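Local coordinates for tetracycline repressor protein class G (Acinetobacter baumannii, PDB 6RX9) that represses the tetracycline resistance gene by binding its operator DNA through a helix-turn-helix and loses affinity for it when tetracycline binds, at residues G7-A12 with P39-H44. Numbering follows the deposited sequence.
Sequences GTVIAA and PALYWH
Val9 meets Leu41 with one methyl and the imidazole of His44 with the other. Val9 CG1 lies against Leu41 CD1 at 3.6 Å, methyl to methyl. Val9 CG2 sits over a face of the His44 ring as a CH-pi contact. This methyl is 4.0 Å from the ring centroid and 18° off the ring normal. The nearest ring atom is His44 CD2, 3.8 Å from Val9 CG2. The valine torsion sets this division: CG1 is anti to the backbone N (chi1 173°), which leaves CG2 beside that N. Trp43 CE3 lies over the opposite face of the imidazole, 3.4 Å above its plane, so the ring is held between a methyl and an indole edge atom. His44 NE2 also hydrogen-bonds the carbonyl O of Leu4, which helps set the turn of the ring. No hydrogen bond joins the two segments; the contact is small, one methyl pair and one CH-pi contact. It ties helix 6-20 to the recognition helix 38-42 of the helix-turn-helix and to His44 just beyond Trp43. Helix 27-34, the first helix of that motif, completes this core of the DNA-binding domain: Val9 and Leu41 both pack on its Leu30. Phe45, in a loop, also touches Val9.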
loop_
_atom_site.group_PDB
_atom_site.type_symbol
_atom_site.label_atom_id
_atom_site.label_comp_id
_atom_site.label_asym_id
_atom_site.label_seq_id
_atom_site.Cartn_x
_atom_site.Cartn_y
_atom_site.Cartn_z
ATOM N N GLY A 7 -5.342 4.566 -27.627
ATOM C CA GLY A 7 -5.431 3.101 -27.466
ATOM C C GLY A 7 -4.192 2.400 -28.000
ATOM O O GLY A 7 -3.658 1.524 -27.299
ATOM N N THR A 8 -3.733 2.786 -29.193
ATOM C CA THR A 8 -2.539 2.205 -29.863
ATOM C C THR A 8 -1.280 2.562 -29.061
ATOM O O THR A 8 -0.416 1.679 -28.907
ATOM C CB THR A 8 -2.436 2.673 -31.320
ATOM O OG1 THR A 8 -3.688 2.421 -31.959
ATOM C CG2 THR A 8 -1.326 1.978 -32.076
ATOM N N VAL A 9 -1.199 3.799 -28.560
ATOM C CA VAL A 9 -0.042 4.328 -27.773
ATOM C C VAL A 9 0.096 3.526 -26.470
ATOM O O VAL A 9 1.217 3.075 -26.162
ATOM C CB VAL A 9 -0.194 5.836 -27.490
ATOM C CG1 VAL A 9 0.881 6.349 -26.541
ATOM C CG2 VAL A 9 -0.193 6.656 -28.773
ATOM N N ILE A 10 -0.995 3.362 -25.721
ATOM C CA ILE A 10 -0.954 2.737 -24.362
ATOM C C ILE A 10 -0.717 1.229 -24.493
ATOM O O ILE A 10 -0.035 0.667 -23.608
ATOM C CB ILE A 10 -2.214 3.081 -23.544
ATOM C CG1 ILE A 10 -2.240 4.566 -23.178
ATOM C CG2 ILE A 10 -2.325 2.196 -22.306
ATOM C CD1 ILE A 10 -1.114 5.001 -22.261
ATOM N N ALA A 11 -1.247 0.590 -25.540
ATOM C CA ALA A 11 -1.001 -0.839 -25.845
ATOM C C ALA A 11 0.512 -1.084 -25.930
ATOM O O ALA A 11 0.991 -2.061 -25.322
ATOM C CB ALA A 11 -1.704 -1.238 -27.117
ATOM N N ALA A 12 1.237 -0.211 -26.637
ATOM C CA ALA A 12 2.709 -0.270 -26.808
ATOM C C ALA A 12 3.412 0.033 -25.478
ATOM O O ALA A 12 4.428 -0.629 -25.183
ATOM C CB ALA A 12 3.139 0.693 -27.887
ATOM N N PRO A 39 6.599 14.715 -31.945
ATOM C CA PRO A 39 5.376 15.517 -31.890
ATOM C C PRO A 39 4.095 14.668 -31.857
ATOM O O PRO A 39 3.183 15.019 -31.130
ATOM C CB PRO A 39 5.425 16.359 -33.174
ATOM C CG PRO A 39 6.895 16.417 -33.518
ATOM C CD PRO A 39 7.438 15.065 -33.105
ATOM N N ALA A 40 4.059 13.583 -32.636
ATOM C CA ALA A 40 2.904 12.661 -32.750
ATOM C C ALA A 40 2.575 12.086 -31.367
ATOM O O ALA A 40 1.387 12.074 -31.003
ATOM C CB ALA A 40 3.194 11.575 -33.760
ATOM N N LEU A 41 3.589 11.654 -30.613
ATOM C CA LEU A 41 3.406 11.103 -29.242
ATOM C C LEU A 41 3.145 12.246 -28.253
ATOM O O LEU A 41 2.300 12.062 -27.358
ATOM C CB LEU A 41 4.636 10.289 -28.831
ATOM C CG LEU A 41 4.588 9.712 -27.415
ATOM C CD1 LEU A 41 3.349 8.850 -27.213
ATOM C CD2 LEU A 41 5.844 8.916 -27.112
ATOM N N TYR A 42 3.844 13.377 -28.410
ATOM C CA TYR A 42 3.769 14.554 -27.502
ATOM C C TYR A 42 2.320 15.052 -27.398
ATOM O O TYR A 42 1.943 15.548 -26.318
ATOM C CB TYR A 42 4.709 15.663 -27.980
ATOM C CG TYR A 42 4.878 16.809 -27.015
ATOM C CD1 TYR A 42 5.737 16.716 -25.930
ATOM C CD2 TYR A 42 4.195 18.000 -27.200
ATOM C CE1 TYR A 42 5.902 17.773 -25.047
ATOM C CE2 TYR A 42 4.351 19.065 -26.329
ATOM C CZ TYR A 42 5.208 18.955 -25.249
ATOM O OH TYR A 42 5.351 20.012 -24.396
ATOM N N TRP A 43 1.542 14.924 -28.482
ATOM C CA TRP A 43 0.100 15.291 -28.554
ATOM C C TRP A 43 -0.704 14.513 -27.503
ATOM O O TRP A 43 -1.627 15.109 -26.909
ATOM C CB TRP A 43 -0.453 15.043 -29.965
ATOM C CG TRP A 43 -1.868 15.501 -30.141
ATOM C CD1 TRP A 43 -2.281 16.761 -30.453
ATOM C CD2 TRP A 43 -3.067 14.715 -29.991
ATOM N NE1 TRP A 43 -3.645 16.813 -30.523
ATOM C CE2 TRP A 43 -4.157 15.576 -30.245
ATOM C CE3 TRP A 43 -3.328 13.377 -29.675
ATOM C CZ2 TRP A 43 -5.481 15.140 -30.191
ATOM C CZ3 TRP A 43 -4.638 12.947 -29.621
ATOM C CH2 TRP A 43 -5.699 13.818 -29.877
ATOM N N HIS A 44 -0.378 13.232 -27.302
ATOM C CA HIS A 44 -1.037 12.323 -26.324
ATOM C C HIS A 44 -0.496 12.579 -24.910
ATOM O O HIS A 44 -1.315 12.729 -23.984
ATOM C CB HIS A 44 -0.843 10.856 -26.732
ATOM C CG HIS A 44 -1.500 10.488 -28.018
ATOM N ND1 HIS A 44 -2.844 10.185 -28.095
ATOM C CD2 HIS A 44 -1.007 10.358 -29.267
ATOM C CE1 HIS A 44 -3.153 9.896 -29.343
ATOM N NE2 HIS A 44 -2.043 9.996 -30.084
#